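Local coordinates for berberine bridge enzyme-like protein (Arabidopsis thaliana, PDB 5D79) that is a secreted, FAD-dependent oxidoreductase of the berberine bridge enzyme-like family and takes part in adaptation to salt stress, at residues Q66-S71 with W433-D438; H111-L116 with L363-K368; I173-G178 with W342-P347; K397-P402 with Q428-W433. All blocks are in the same frame, centred on the assembly; numbering follows the deposited sequence.

Interaction 1: Q66-S71 with W433-D438; sequences QNPRFS and WREEED
Trp433 meets Arg69 at the six-membered end of its indole, where CZ2 lies 3.6 Å from Arg69 CD. The approach is oblique, and the guanidinium plane stands 57° from the indole plane. A bend at chi3 (-81°) carries the Arg69 guanidinium between Trp433 CH2, over one face, and Phe70 CZ, over the other; Arg69 NH2 bonds to the carbonyl of Phe365. Glu435 is next to touch: its CB lies 3.7 Å from Pro68 CB, and its OE1 brushes the same proline carbon at 3.6 Å. That oxygen's polar partner is Arg360, by a salt bridge, so the proline contact is van der Waals packing. Asp438, one turn on in the 3-10 segment, presses both oxygens against Arg69: OD1 is 3.5 Å from Arg69 CB, and OD2 is equally close to Arg69 CA. OD1 accepts a nearly straight bond from Trp433 NE1 (2.8 Å, 172°), which lies in the indole plane but arrives from above the carboxylate plane. OD2 is hydrogen-bonded to Ser364 OG. An alanine at Asp438 would probably leave the indole N-H and the Ser364 hydroxyl without these partners and set the indole freer to turn. The contact joins the loop after helix 58-63 to the end of strand 425-434, with strand 363-372 bordering it through Ser364 and helix 441-458 packing on Trp433 and Arg69 through Leu448.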
# COMPACT_ATOMS: atom_id res chain seq x y z
N GLN A 66 11.56 -3.54 -3.96
CA GLN A 66 10.92 -2.47 -4.72
C GLN A 66 11.16 -1.10 -4.08
O GLN A 66 10.49 -0.12 -4.40
CB GLN A 66 9.43 -2.76 -4.87
CG GLN A 66 9.13 -4.03 -5.66
CD GLN A 66 9.45 -3.92 -7.16
OE1 GLN A 66 10.12 -2.99 -7.62
NE2 GLN A 66 8.95 -4.89 -7.94
N ASN A 67 12.13 -1.07 -3.16
CA ASN A 67 12.79 0.16 -2.75
C ASN A 67 14.30 -0.12 -2.68
O ASN A 67 14.82 -0.55 -1.64
CB ASN A 67 12.24 0.66 -1.41
CG ASN A 67 12.50 2.15 -1.20
OD1 ASN A 67 13.36 2.75 -1.86
ND2 ASN A 67 11.76 2.75 -0.27
N PRO A 68 15.00 0.10 -3.81
CA PRO A 68 16.40 -0.28 -4.05
C PRO A 68 17.41 0.20 -3.00
O PRO A 68 18.44 -0.47 -2.78
CB PRO A 68 16.70 0.37 -5.41
CG PRO A 68 15.38 0.36 -6.09
CD PRO A 68 14.37 0.65 -5.02
N ARG A 69 17.11 1.31 -2.34
CA ARG A 69 17.99 1.86 -1.31
C ARG A 69 18.19 0.85 -0.18
O ARG A 69 19.15 0.95 0.60
CB ARG A 69 17.42 3.18 -0.77
CG ARG A 69 16.09 3.04 -0.08
CD ARG A 69 15.51 4.40 0.34
NE ARG A 69 16.06 4.93 1.59
CZ ARG A 69 15.33 5.46 2.57
NH1 ARG A 69 15.93 5.91 3.66
NH2 ARG A 69 14.01 5.53 2.46
N PHE A 70 17.28 -0.11 -0.09
CA PHE A 70 17.37 -1.15 0.93
C PHE A 70 17.92 -2.44 0.35
O PHE A 70 17.76 -3.52 0.93
CB PHE A 70 16.01 -1.39 1.57
CG PHE A 70 15.51 -0.23 2.36
CD1 PHE A 70 16.20 0.20 3.49
CD2 PHE A 70 14.37 0.44 1.98
CE1 PHE A 70 15.74 1.27 4.23
CE2 PHE A 70 13.89 1.51 2.71
CZ PHE A 70 14.58 1.93 3.84
N SER A 71 18.58 -2.33 -0.80
CA SER A 71 19.25 -3.47 -1.38
C SER A 71 20.76 -3.30 -1.29
O SER A 71 21.51 -4.01 -1.95
CB SER A 71 18.84 -3.66 -2.83
OG SER A 71 19.28 -2.55 -3.59
N TRP A 433 14.38 8.86 -6.43
CA TRP A 433 15.70 9.13 -6.97
C TRP A 433 16.28 7.87 -7.60
O TRP A 433 15.86 6.76 -7.27
CB TRP A 433 16.63 9.69 -5.88
CG TRP A 433 16.99 8.76 -4.74
CD1 TRP A 433 18.04 7.89 -4.68
CD2 TRP A 433 16.32 8.66 -3.47
NE1 TRP A 433 18.05 7.24 -3.46
CE2 TRP A 433 17.01 7.70 -2.71
CE3 TRP A 433 15.20 9.29 -2.91
CZ2 TRP A 433 16.62 7.35 -1.42
CZ3 TRP A 433 14.81 8.93 -1.63
CH2 TRP A 433 15.52 7.97 -0.91
N ARG A 434 17.23 8.04 -8.51
CA ARG A 434 17.83 6.90 -9.20
C ARG A 434 18.67 6.07 -8.24
O ARG A 434 19.40 6.62 -7.41
CB ARG A 434 18.67 7.38 -10.39
CG ARG A 434 17.86 8.06 -11.48
CD ARG A 434 18.73 8.44 -12.68
NE ARG A 434 19.39 7.29 -13.29
CZ ARG A 434 18.84 6.54 -14.25
NH1 ARG A 434 17.62 6.80 -14.71
NH2 ARG A 434 19.52 5.51 -14.74
N GLU A 435 18.58 4.75 -8.36
CA GLU A 435 19.22 3.83 -7.43
C GLU A 435 20.75 3.93 -7.44
O GLU A 435 21.41 3.60 -6.46
CB GLU A 435 18.79 2.40 -7.73
CG GLU A 435 19.00 1.98 -9.17
CD GLU A 435 18.49 0.58 -9.44
OE1 GLU A 435 18.39 -0.21 -8.49
OE2 GLU A 435 18.19 0.29 -10.61
N GLU A 436 21.29 4.37 -8.57
CA GLU A 436 22.73 4.62 -8.74
C GLU A 436 23.30 5.47 -7.61
O GLU A 436 24.38 5.20 -7.10
CB GLU A 436 22.99 5.31 -10.07
CG GLU A 436 22.85 4.41 -11.29
CD GLU A 436 21.40 4.08 -11.67
OE1 GLU A 436 20.45 4.59 -11.04
OE2 GLU A 436 21.22 3.29 -12.62
N GLU A 437 22.54 6.49 -7.23
CA GLU A 437 22.97 7.47 -6.23
C GLU A 437 23.14 6.88 -4.83
O GLU A 437 23.87 7.44 -4.01
CB GLU A 437 21.96 8.62 -6.18
CG GLU A 437 21.84 9.39 -7.49
CD GLU A 437 20.74 10.44 -7.47
OE1 GLU A 437 20.25 10.77 -6.37
OE2 GLU A 437 20.36 10.92 -8.56
N ASP A 438 22.48 5.75 -4.57
CA ASP A 438 22.52 5.11 -3.25
C ASP A 438 23.94 4.71 -2.79
O ASP A 438 24.15 4.43 -1.62
CB ASP A 438 21.61 3.88 -3.24
CG ASP A 438 20.13 4.23 -3.27
OD1 ASP A 438 19.70 5.18 -2.59
OD2 ASP A 438 19.39 3.54 -3.99

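Interaction 2: H111-L116 with L363-K368; sequences HCYEGL and LSFKGK. With FAD (flavin-adenine dinucleotide), chain E.
His111 brings its carbonyl O to 4.5 Å from Phe365 CZ, while its ring is committed to the flavin: ND1 is covalently bonded to FAD C8M (1.6 Å), which lies at the ring edge near its plane. NE2, on the far side of the imidazole, is hydrogen-bonded to Thr176, which fixes the ring's rotation. The backbone N of His111 gives a bond to FAD O3P (2.9 Å), and Cys112 N follows with one to O1A, so consecutive amides grip the pyrophosphate. Tyr113 then carries most of the packing. Phe365 drives its edge at the tyrosine face in a T-shaped pair, CE1 sitting 3.4 Å above the ring centre, with the planes at 61°. FAD C9 lies at the tyrosine edge, 3.6 Å from Tyr113 CE1, and Tyr113 OH is hydrogen-bonded to Gln428. Gly367 passes beside this ring at CA; a CB there would come within 2.6 Å of Tyr113 CE2, a clash. Glu114, its chain bent at chi2 (-83°), forms a buried salt bridge, OE2 to Lys366 NZ at 3.1 Å. Each group has a second partner, Met476 N for the carboxylate and Asp475 for the ammonium. Gly115, with positive phi, completes the type I turn begun at Cys112. Chemically, the histidine linkage makes the cofactor a permanent part of the protein, and such 8alpha attachment probably raises the flavin redox potential, as in related flavoproteins.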
# COMPACT_ATOMS: atom_id res chain seq x y z
N HIS A 111 6.97 -4.24 -1.71
CA HIS A 111 6.83 -2.80 -1.81
C HIS A 111 6.87 -2.05 -0.46
O HIS A 111 6.58 -0.86 -0.43
CB HIS A 111 5.54 -2.46 -2.55
CG HIS A 111 5.74 -2.32 -4.03
ND1 HIS A 111 6.07 -1.13 -4.63
CD2 HIS A 111 5.70 -3.24 -5.02
CE1 HIS A 111 6.21 -1.31 -5.93
NE2 HIS A 111 5.99 -2.59 -6.19
N CYS A 112 7.23 -2.74 0.62
CA CYS A 112 7.26 -2.11 1.95
C CYS A 112 8.15 -0.88 1.95
O CYS A 112 9.33 -0.95 1.63
CB CYS A 112 7.75 -3.09 3.03
SG CYS A 112 7.47 -2.53 4.76
N TYR A 113 7.56 0.24 2.33
CA TYR A 113 8.21 1.55 2.27
C TYR A 113 9.53 1.62 3.04
O TYR A 113 10.41 2.42 2.71
CB TYR A 113 7.22 2.61 2.77
CG TYR A 113 6.45 3.26 1.65
CD1 TYR A 113 6.01 2.52 0.56
CD2 TYR A 113 6.16 4.62 1.68
CE1 TYR A 113 5.31 3.12 -0.48
CE2 TYR A 113 5.46 5.23 0.65
CZ TYR A 113 5.04 4.48 -0.43
OH TYR A 113 4.35 5.08 -1.45
N GLU A 114 9.68 0.76 4.04
CA GLU A 114 10.92 0.71 4.83
C GLU A 114 11.64 -0.63 4.68
O GLU A 114 12.56 -0.93 5.44
CB GLU A 114 10.62 0.98 6.32
CG GLU A 114 10.06 2.38 6.63
CD GLU A 114 11.13 3.47 6.75
OE1 GLU A 114 12.30 3.24 6.35
OE2 GLU A 114 10.80 4.57 7.26
N GLY A 115 11.20 -1.44 3.73
CA GLY A 115 11.83 -2.73 3.48
C GLY A 115 11.71 -3.77 4.58
O GLY A 115 12.53 -4.68 4.65
N LEU A 116 10.67 -3.68 5.41
CA LEU A 116 10.56 -4.52 6.60
C LEU A 116 10.10 -5.94 6.33
O LEU A 116 9.97 -6.74 7.26
CB LEU A 116 9.61 -3.90 7.62
CG LEU A 116 10.07 -2.60 8.27
CD1 LEU A 116 9.17 -2.28 9.44
CD2 LEU A 116 11.53 -2.69 8.68
N LEU A 363 13.89 3.13 -9.07
CA LEU A 363 13.77 4.37 -8.30
C LEU A 363 13.59 4.11 -6.81
O LEU A 363 12.59 3.50 -6.40
CB LEU A 363 12.60 5.23 -8.81
CG LEU A 363 12.66 5.63 -10.28
CD1 LEU A 363 11.61 6.67 -10.60
CD2 LEU A 363 14.05 6.13 -10.65
N SER A 364 14.56 4.56 -6.02
CA SER A 364 14.45 4.56 -4.56
C SER A 364 13.54 5.70 -4.15
O SER A 364 13.35 6.65 -4.90
CB SER A 364 15.82 4.72 -3.90
OG SER A 364 16.66 3.62 -4.19
N PHE A 365 12.98 5.61 -2.95
CA PHE A 365 12.08 6.66 -2.50
C PHE A 365 12.03 6.77 -0.97
O PHE A 365 12.43 5.85 -0.25
CB PHE A 365 10.68 6.43 -3.08
CG PHE A 365 10.04 5.14 -2.64
CD1 PHE A 365 9.37 5.05 -1.42
CD2 PHE A 365 10.12 4.00 -3.44
CE1 PHE A 365 8.81 3.86 -1.00
CE2 PHE A 365 9.54 2.80 -3.02
CZ PHE A 365 8.89 2.73 -1.81
N LYS A 366 11.56 7.92 -0.50
CA LYS A 366 11.14 8.10 0.87
C LYS A 366 9.75 8.70 0.83
O LYS A 366 9.53 9.71 0.15
CB LYS A 366 12.10 9.02 1.63
CG LYS A 366 11.60 9.39 3.00
CD LYS A 366 11.34 8.15 3.84
CE LYS A 366 10.71 8.53 5.16
NZ LYS A 366 10.53 7.38 6.10
N GLY A 367 8.80 8.08 1.52
CA GLY A 367 7.43 8.57 1.55
C GLY A 367 6.90 8.77 2.96
O GLY A 367 7.24 8.03 3.88
N LYS A 368 6.08 9.80 3.11
CA LYS A 368 5.33 10.09 4.34
C LYS A 368 3.93 10.50 3.93
O LYS A 368 3.72 10.87 2.78
CB LYS A 368 6.01 11.19 5.16
CG LYS A 368 7.51 10.96 5.42
CD LYS A 368 8.16 12.13 6.16
CE LYS A 368 7.83 12.14 7.65
NZ LYS A 368 8.66 11.19 8.42
PA FAD E . 5.76 -6.43 1.06
O1A FAD E . 7.06 -5.73 1.36
O2A FAD E . 5.97 -7.81 0.47
O5B FAD E . 4.84 -6.48 2.38
C5B FAD E . 4.66 -5.33 3.19
C4B FAD E . 4.26 -5.68 4.64
O4B FAD E . 3.22 -6.63 4.62
C3B FAD E . 5.43 -6.29 5.40
O3B FAD E . 5.42 -5.89 6.75
C2B FAD E . 5.18 -7.78 5.26
O2B FAD E . 5.72 -8.52 6.34
C1B FAD E . 3.66 -7.86 5.17
N9A FAD E . 3.16 -9.00 4.36
C8A FAD E . 3.29 -9.23 3.01
N7A FAD E . 2.65 -10.39 2.71
C5A FAD E . 2.11 -10.90 3.85
C6A FAD E . 1.37 -12.05 4.12
N6A FAD E . 0.84 -12.77 3.14
N1A FAD E . 0.96 -12.30 5.42
C2A FAD E . 1.27 -11.42 6.43
N3A FAD E . 2.01 -10.29 6.15
C4A FAD E . 2.42 -10.03 4.88
N1 FAD E . -0.60 1.62 -1.42
C2 FAD E . -1.87 2.15 -1.62
O2 FAD E . -2.83 1.71 -0.98
N3 FAD E . -2.05 3.14 -2.57
C4 FAD E . -0.99 3.63 -3.31
O4 FAD E . -1.21 4.44 -4.22
C4X FAD E . 0.28 3.09 -3.12
N5 FAD E . 1.34 3.45 -3.93
C5X FAD E . 2.50 2.69 -3.93
C6 FAD E . 3.49 2.86 -4.90
C7 FAD E . 4.65 2.09 -4.88
C7M FAD E . 5.71 2.29 -5.92
C8 FAD E . 4.81 1.10 -3.91
C8M FAD E . 6.06 0.27 -3.85
C9 FAD E . 3.83 0.93 -2.94
C9A FAD E . 2.70 1.75 -2.92
N10 FAD E . 1.73 1.61 -1.93
C10 FAD E . 0.46 2.06 -2.19
C1' FAD E . 2.05 0.90 -0.65
C2' FAD E . 1.77 -0.59 -0.70
O2' FAD E . 0.38 -0.80 -0.81
C3' FAD E . 2.33 -1.20 0.59
O3' FAD E . 3.73 -1.07 0.57
C4' FAD E . 2.02 -2.67 0.70
O4' FAD E . 2.05 -3.06 2.05
C5' FAD E . 3.09 -3.47 -0.01
O5' FAD E . 2.63 -4.79 -0.20
P FAD E . 3.64 -5.84 -0.85
O1P FAD E . 3.10 -7.23 -0.71
O2P FAD E . 3.91 -5.50 -2.30
O3P FAD E . 4.96 -5.50 0.02
O HOH W 1 10.37 5.29 2.67

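Interaction 3: I173-G178 with W342-P347; sequences IHPTVG and WFADFP. With FAD (flavin-adenine dinucleotide), chain E.
With its CG1 between the backbone N and the carbonyl carbon (chi1 75°), Ile173 sends CD1 to 3.8 Å from Phe343 O, while its CG2 branch meets Phe343 CB at 4.3 Å. His174 has CG anti to its carbonyl carbon (chi1 -64°) and turns one imidazole face to the C6/N5 edge of the flavin, FAD C6 lying 3.5 Å above the imidazole plane, over its centre. Ala344 CB fits between Ile173 O, 3.8 Å away, and Pro175 CG at 3.9 Å. Pro175 CG also touches the ring edge of Phe346. Asp345, with positive phi, is the C-prime residue of a Schellman motif that ends helix 336-343 and so turns Ala344 and Phe346 onto the loop. A glycine in place of His174 would probably uncover the flavin at C6 and open a gap between loop and cofactor. Gly178 N donates to FAD O2P (2.7 Å, 160°) from the N-cap of helix 179-184, whose N-terminal end would probably favour the phosphate's charge. In berberine bridge enzyme a cysteine forms a second covalent link, at flavin C6; His174, with its ring face against that atom and no such bond, is consistent with a singly tethered variant of this FAD site.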
# COMPACT_ATOMS: atom_id res chain seq x y z
N ILE A 173 -3.19 1.51 -7.63
CA ILE A 173 -2.96 1.69 -9.07
C ILE A 173 -1.66 1.05 -9.57
O ILE A 173 -1.50 0.87 -10.76
CB ILE A 173 -2.93 3.20 -9.49
CG1 ILE A 173 -1.63 3.88 -9.05
CG2 ILE A 173 -4.18 3.94 -9.00
CD1 ILE A 173 -1.48 5.30 -9.51
N HIS A 174 -0.74 0.71 -8.66
CA HIS A 174 0.58 0.24 -9.08
C HIS A 174 0.64 -1.30 -9.20
O HIS A 174 0.49 -2.03 -8.21
CB HIS A 174 1.65 0.77 -8.10
CG HIS A 174 1.78 2.26 -8.09
ND1 HIS A 174 0.98 3.08 -7.32
CD2 HIS A 174 2.62 3.09 -8.76
CE1 HIS A 174 1.32 4.34 -7.51
NE2 HIS A 174 2.31 4.38 -8.38
N PRO A 175 0.84 -1.81 -10.42
CA PRO A 175 0.64 -3.23 -10.71
C PRO A 175 1.59 -4.18 -9.99
O PRO A 175 1.20 -5.33 -9.79
CB PRO A 175 0.85 -3.33 -12.23
CG PRO A 175 0.72 -1.95 -12.74
CD PRO A 175 1.19 -1.04 -11.63
N THR A 176 2.80 -3.75 -9.61
CA THR A 176 3.76 -4.69 -9.02
C THR A 176 3.59 -4.81 -7.48
O THR A 176 4.32 -5.55 -6.81
CB THR A 176 5.26 -4.31 -9.34
OG1 THR A 176 5.56 -2.99 -8.85
CG2 THR A 176 5.56 -4.38 -10.84
N VAL A 177 2.62 -4.10 -6.93
CA VAL A 177 2.38 -4.18 -5.51
C VAL A 177 1.64 -5.48 -5.19
O VAL A 177 0.66 -5.83 -5.84
CB VAL A 177 1.59 -2.96 -5.00
CG1 VAL A 177 1.21 -3.15 -3.54
CG2 VAL A 177 2.41 -1.69 -5.19
N GLY A 178 2.12 -6.19 -4.17
CA GLY A 178 1.57 -7.47 -3.81
C GLY A 178 0.27 -7.34 -3.06
O GLY A 178 0.06 -6.37 -2.34
N TRP A 342 -3.99 2.95 -17.82
CA TRP A 342 -3.94 4.38 -17.95
C TRP A 342 -3.29 4.98 -16.72
O TRP A 342 -2.30 5.69 -16.81
CB TRP A 342 -5.35 4.93 -18.15
CG TRP A 342 -5.43 6.33 -18.67
CD1 TRP A 342 -5.37 6.74 -19.98
CD2 TRP A 342 -5.62 7.51 -17.89
NE1 TRP A 342 -5.51 8.11 -20.05
CE2 TRP A 342 -5.67 8.60 -18.78
CE3 TRP A 342 -5.77 7.75 -16.52
CZ2 TRP A 342 -5.84 9.91 -18.35
CZ3 TRP A 342 -5.94 9.06 -16.09
CH2 TRP A 342 -5.98 10.12 -17.00
N PHE A 343 -3.84 4.66 -15.56
CA PHE A 343 -3.33 5.22 -14.32
C PHE A 343 -1.93 4.68 -14.01
O PHE A 343 -1.16 5.34 -13.33
CB PHE A 343 -4.28 4.94 -13.16
CG PHE A 343 -5.37 5.96 -13.02
CD1 PHE A 343 -5.10 7.18 -12.43
CD2 PHE A 343 -6.65 5.70 -13.48
CE1 PHE A 343 -6.09 8.12 -12.30
CE2 PHE A 343 -7.64 6.63 -13.36
CZ PHE A 343 -7.36 7.85 -12.77
N ALA A 344 -1.61 3.50 -14.53
CA ALA A 344 -0.28 2.95 -14.31
C ALA A 344 0.76 3.49 -15.32
O ALA A 344 1.86 2.97 -15.41
CB ALA A 344 -0.33 1.44 -14.38
N ASP A 345 0.38 4.51 -16.08
CA ASP A 345 1.28 5.26 -16.97
C ASP A 345 1.83 4.50 -18.17
O ASP A 345 2.91 4.82 -18.67
CB ASP A 345 2.47 5.81 -16.19
CG ASP A 345 2.15 7.10 -15.49
OD1 ASP A 345 1.71 8.05 -16.18
OD2 ASP A 345 2.31 7.17 -14.25
N PHE A 346 1.08 3.52 -18.66
CA PHE A 346 1.45 2.85 -19.90
C PHE A 346 0.98 3.66 -21.12
O PHE A 346 0.06 4.48 -21.01
CB PHE A 346 0.88 1.44 -19.93
CG PHE A 346 1.51 0.53 -18.92
CD1 PHE A 346 2.74 -0.04 -19.16
CD2 PHE A 346 0.86 0.25 -17.73
CE1 PHE A 346 3.33 -0.87 -18.23
CE2 PHE A 346 1.44 -0.58 -16.79
CZ PHE A 346 2.68 -1.14 -17.04
N PRO A 347 1.62 3.44 -22.28
CA PRO A 347 1.14 4.04 -23.54
C PRO A 347 -0.33 3.70 -23.81
O PRO A 347 -0.80 2.65 -23.37
CB PRO A 347 2.06 3.42 -24.59
CG PRO A 347 3.32 3.08 -23.84
CD PRO A 347 2.88 2.70 -22.46
PA FAD E . 5.76 -6.43 1.06
O1A FAD E . 7.06 -5.73 1.36
O2A FAD E . 5.97 -7.81 0.47
O5B FAD E . 4.84 -6.48 2.38
C5B FAD E . 4.66 -5.33 3.19
C4B FAD E . 4.26 -5.68 4.64
O4B FAD E . 3.22 -6.63 4.62
C3B FAD E . 5.43 -6.29 5.40
O3B FAD E . 5.42 -5.89 6.75
C2B FAD E . 5.18 -7.78 5.26
O2B FAD E . 5.72 -8.52 6.34
C1B FAD E . 3.66 -7.86 5.17
N9A FAD E . 3.16 -9.00 4.36
C8A FAD E . 3.29 -9.23 3.01
N7A FAD E . 2.65 -10.39 2.71
C5A FAD E . 2.11 -10.90 3.85
C6A FAD E . 1.37 -12.05 4.12
N6A FAD E . 0.84 -12.77 3.14
N1A FAD E . 0.96 -12.30 5.42
C2A FAD E . 1.27 -11.42 6.43
N3A FAD E . 2.01 -10.29 6.15
C4A FAD E . 2.42 -10.03 4.88
N1 FAD E . -0.60 1.62 -1.42
C2 FAD E . -1.87 2.15 -1.62
O2 FAD E . -2.83 1.71 -0.98
N3 FAD E . -2.05 3.14 -2.57
C4 FAD E . -0.99 3.63 -3.31
O4 FAD E . -1.21 4.44 -4.22
C4X FAD E . 0.28 3.09 -3.12
N5 FAD E . 1.34 3.45 -3.93
C5X FAD E . 2.50 2.69 -3.93
C6 FAD E . 3.49 2.86 -4.90
C7 FAD E . 4.65 2.09 -4.88
C7M FAD E . 5.71 2.29 -5.92
C8 FAD E . 4.81 1.10 -3.91
C8M FAD E . 6.06 0.27 -3.85
C9 FAD E . 3.83 0.93 -2.94
C9A FAD E . 2.70 1.75 -2.92
N10 FAD E . 1.73 1.61 -1.93
C10 FAD E . 0.46 2.06 -2.19
C1' FAD E . 2.05 0.90 -0.65
C2' FAD E . 1.77 -0.59 -0.70
O2' FAD E . 0.38 -0.80 -0.81
C3' FAD E . 2.33 -1.20 0.59
O3' FAD E . 3.73 -1.07 0.57
C4' FAD E . 2.02 -2.67 0.70
O4' FAD E . 2.05 -3.06 2.05
C5' FAD E . 3.09 -3.47 -0.01
O5' FAD E . 2.63 -4.79 -0.20
P FAD E . 3.64 -5.84 -0.85
O1P FAD E . 3.10 -7.23 -0.71
O2P FAD E . 3.91 -5.50 -2.30
O3P FAD E . 4.96 -5.50 0.02

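Interaction 4: K397-P402 with Q428-W433; sequences KIILTP and QYVAYW
The Tyr429 ring meets Ile398 at its edge, near the ring plane, with CD2 4.0 Å from Ile398 CG1, and its hydroxyl is hydrogen-bonded to Asp370. Tyr432 is approached obliquely by the extended side chain of Lys397, whose CD lies 4.4 Å from CE1. The side chain of Gln428, CG anti to the backbone N (chi1 180°) and extended to its amide, runs side by side with that of Ile399 and sets OE1 3.6 Å from Ile399 CD1; NE2 is hydrogen-bonded to Tyr113 OH. These side chains project from adjacent antiparallel strands of the seven-stranded sheet, whose short axes run at 154°. Lys397 with Val430 and Ile399 with Gln428 are hydrogen-bonded pairs; Ile398 with Tyr429 is non-hydrogen-bonded. Lys397 N donates to Val430 O at 2.7 Å, and Val430 N returns a bond of 2.9 Å to Lys397 O at 173°. On the face of Lys397, Ile399, Gln428 and Val430, Ile399 CD1 and Val430 CG1 approach to 4.1 Å; on the other, Tyr429 packs against Tyr455 and Met458 of helix 441-458.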
# COMPACT_ATOMS: atom_id res chain seq x y z
N LYS A 397 6.94 13.96 -5.60
CA LYS A 397 5.51 14.15 -5.81
C LYS A 397 4.80 14.53 -4.51
O LYS A 397 5.16 14.06 -3.42
CB LYS A 397 4.89 12.87 -6.39
CG LYS A 397 5.62 12.28 -7.58
CD LYS A 397 4.81 11.21 -8.29
CE LYS A 397 5.51 10.82 -9.60
NZ LYS A 397 4.74 9.88 -10.45
N ILE A 398 3.78 15.38 -4.63
CA ILE A 398 2.80 15.54 -3.56
C ILE A 398 1.43 15.19 -4.14
O ILE A 398 0.95 15.84 -5.06
CB ILE A 398 2.83 16.94 -2.95
CG1 ILE A 398 4.12 17.09 -2.15
CG2 ILE A 398 1.64 17.18 -2.04
CD1 ILE A 398 4.46 18.51 -1.79
N ILE A 399 0.84 14.11 -3.63
CA ILE A 399 -0.33 13.50 -4.24
C ILE A 399 -1.54 13.62 -3.33
O ILE A 399 -1.52 13.13 -2.21
CB ILE A 399 -0.08 12.00 -4.57
CG1 ILE A 399 1.28 11.80 -5.26
CG2 ILE A 399 -1.18 11.45 -5.47
CD1 ILE A 399 1.86 10.41 -5.10
N LEU A 400 -2.59 14.25 -3.83
CA LEU A 400 -3.80 14.45 -3.03
C LEU A 400 -4.91 13.52 -3.52
O LEU A 400 -5.39 13.64 -4.65
CB LEU A 400 -4.25 15.93 -3.09
CG LEU A 400 -3.48 16.99 -2.28
CD1 LEU A 400 -2.06 17.16 -2.79
CD2 LEU A 400 -4.20 18.31 -2.34
N THR A 401 -5.29 12.59 -2.64
CA THR A 401 -6.26 11.55 -2.95
C THR A 401 -7.57 11.77 -2.20
O THR A 401 -7.60 11.71 -0.97
CB THR A 401 -5.68 10.17 -2.61
OG1 THR A 401 -4.54 9.95 -3.43
CG2 THR A 401 -6.68 9.07 -2.87
N PRO A 402 -8.67 12.01 -2.93
CA PRO A 402 -9.93 12.37 -2.27
C PRO A 402 -10.59 11.20 -1.54
O PRO A 402 -10.70 10.10 -2.08
CB PRO A 402 -10.79 12.84 -3.44
CG PRO A 402 -10.33 11.98 -4.59
CD PRO A 402 -8.85 11.78 -4.37
N GLN A 428 0.14 12.39 0.21
CA GLN A 428 1.44 11.73 0.32
C GLN A 428 2.52 12.63 -0.25
O GLN A 428 2.39 13.17 -1.32
CB GLN A 428 1.43 10.39 -0.42
CG GLN A 428 2.76 9.64 -0.36
CD GLN A 428 2.85 8.47 -1.32
OE1 GLN A 428 1.97 8.27 -2.17
NE2 GLN A 428 3.92 7.68 -1.19
N TYR A 429 3.60 12.78 0.51
CA TYR A 429 4.80 13.46 0.03
C TYR A 429 5.87 12.40 -0.20
O TYR A 429 6.32 11.75 0.75
CB TYR A 429 5.29 14.50 1.05
CG TYR A 429 4.21 15.06 1.97
CD1 TYR A 429 3.85 14.39 3.14
CD2 TYR A 429 3.59 16.28 1.69
CE1 TYR A 429 2.89 14.91 4.00
CE2 TYR A 429 2.62 16.79 2.53
CZ TYR A 429 2.27 16.11 3.68
OH TYR A 429 1.32 16.63 4.53
N VAL A 430 6.28 12.22 -1.44
CA VAL A 430 7.23 11.15 -1.76
C VAL A 430 8.32 11.66 -2.72
O VAL A 430 8.03 12.33 -3.71
CB VAL A 430 6.51 9.91 -2.34
CG1 VAL A 430 5.59 10.29 -3.49
CG2 VAL A 430 7.49 8.82 -2.74
N ALA A 431 9.57 11.38 -2.40
CA ALA A 431 10.66 11.77 -3.27
C ALA A 431 11.28 10.52 -3.86
O ALA A 431 11.59 9.58 -3.14
CB ALA A 431 11.70 12.60 -2.51
N TYR A 432 11.44 10.50 -5.19
CA TYR A 432 12.08 9.41 -5.89
C TYR A 432 13.48 9.83 -6.33
O TYR A 432 13.74 11.01 -6.55
CB TYR A 432 11.25 8.97 -7.10
CG TYR A 432 9.93 8.34 -6.72
CD1 TYR A 432 8.80 9.12 -6.52
CD2 TYR A 432 9.81 6.97 -6.56
CE1 TYR A 432 7.59 8.55 -6.16
CE2 TYR A 432 8.61 6.39 -6.22
CZ TYR A 432 7.51 7.18 -6.01
OH TYR A 432 6.31 6.59 -5.64
N TRP A 433 14.38 8.86 -6.43
CA TRP A 433 15.70 9.13 -6.97
C TRP A 433 16.28 7.87 -7.60
O TRP A 433 15.86 6.76 -7.27
CB TRP A 433 16.63 9.69 -5.88
CG TRP A 433 16.99 8.76 -4.74
CD1 TRP A 433 18.04 7.89 -4.68
CD2 TRP A 433 16.32 8.66 -3.47
NE1 TRP A 433 18.05 7.24 -3.46
CE2 TRP A 433 17.01 7.70 -2.71
CE3 TRP A 433 15.20 9.29 -2.91
CZ2 TRP A 433 16.62 7.35 -1.42
CZ3 TRP A 433 14.81 8.93 -1.63
CH2 TRP A 433 15.52 7.97 -0.91

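In the fold
Interactions 1, 2 and 4 all reach the seven-stranded antiparallel sheet, where strand 425-434 lies between 363-372 and 396-402; interactions 1 and 4 share Trp433. Centres of interactions 1 and 2 are about 10 Å apart, those of 2 and 4 about 12 Å. Interaction 3 lies about 17 Å from interaction 2, centre to centre, and both touch FAD. Along the chain, interaction 1 encloses the others, interaction 3 is nested within interaction 2, and interaction 4 opens after both have closed. In interactions 2 and 3, loops from the FAD-binding region meet strand 363-372 and the end of helix 336-343, so the flavin is held where the early and late halves of the chain come together.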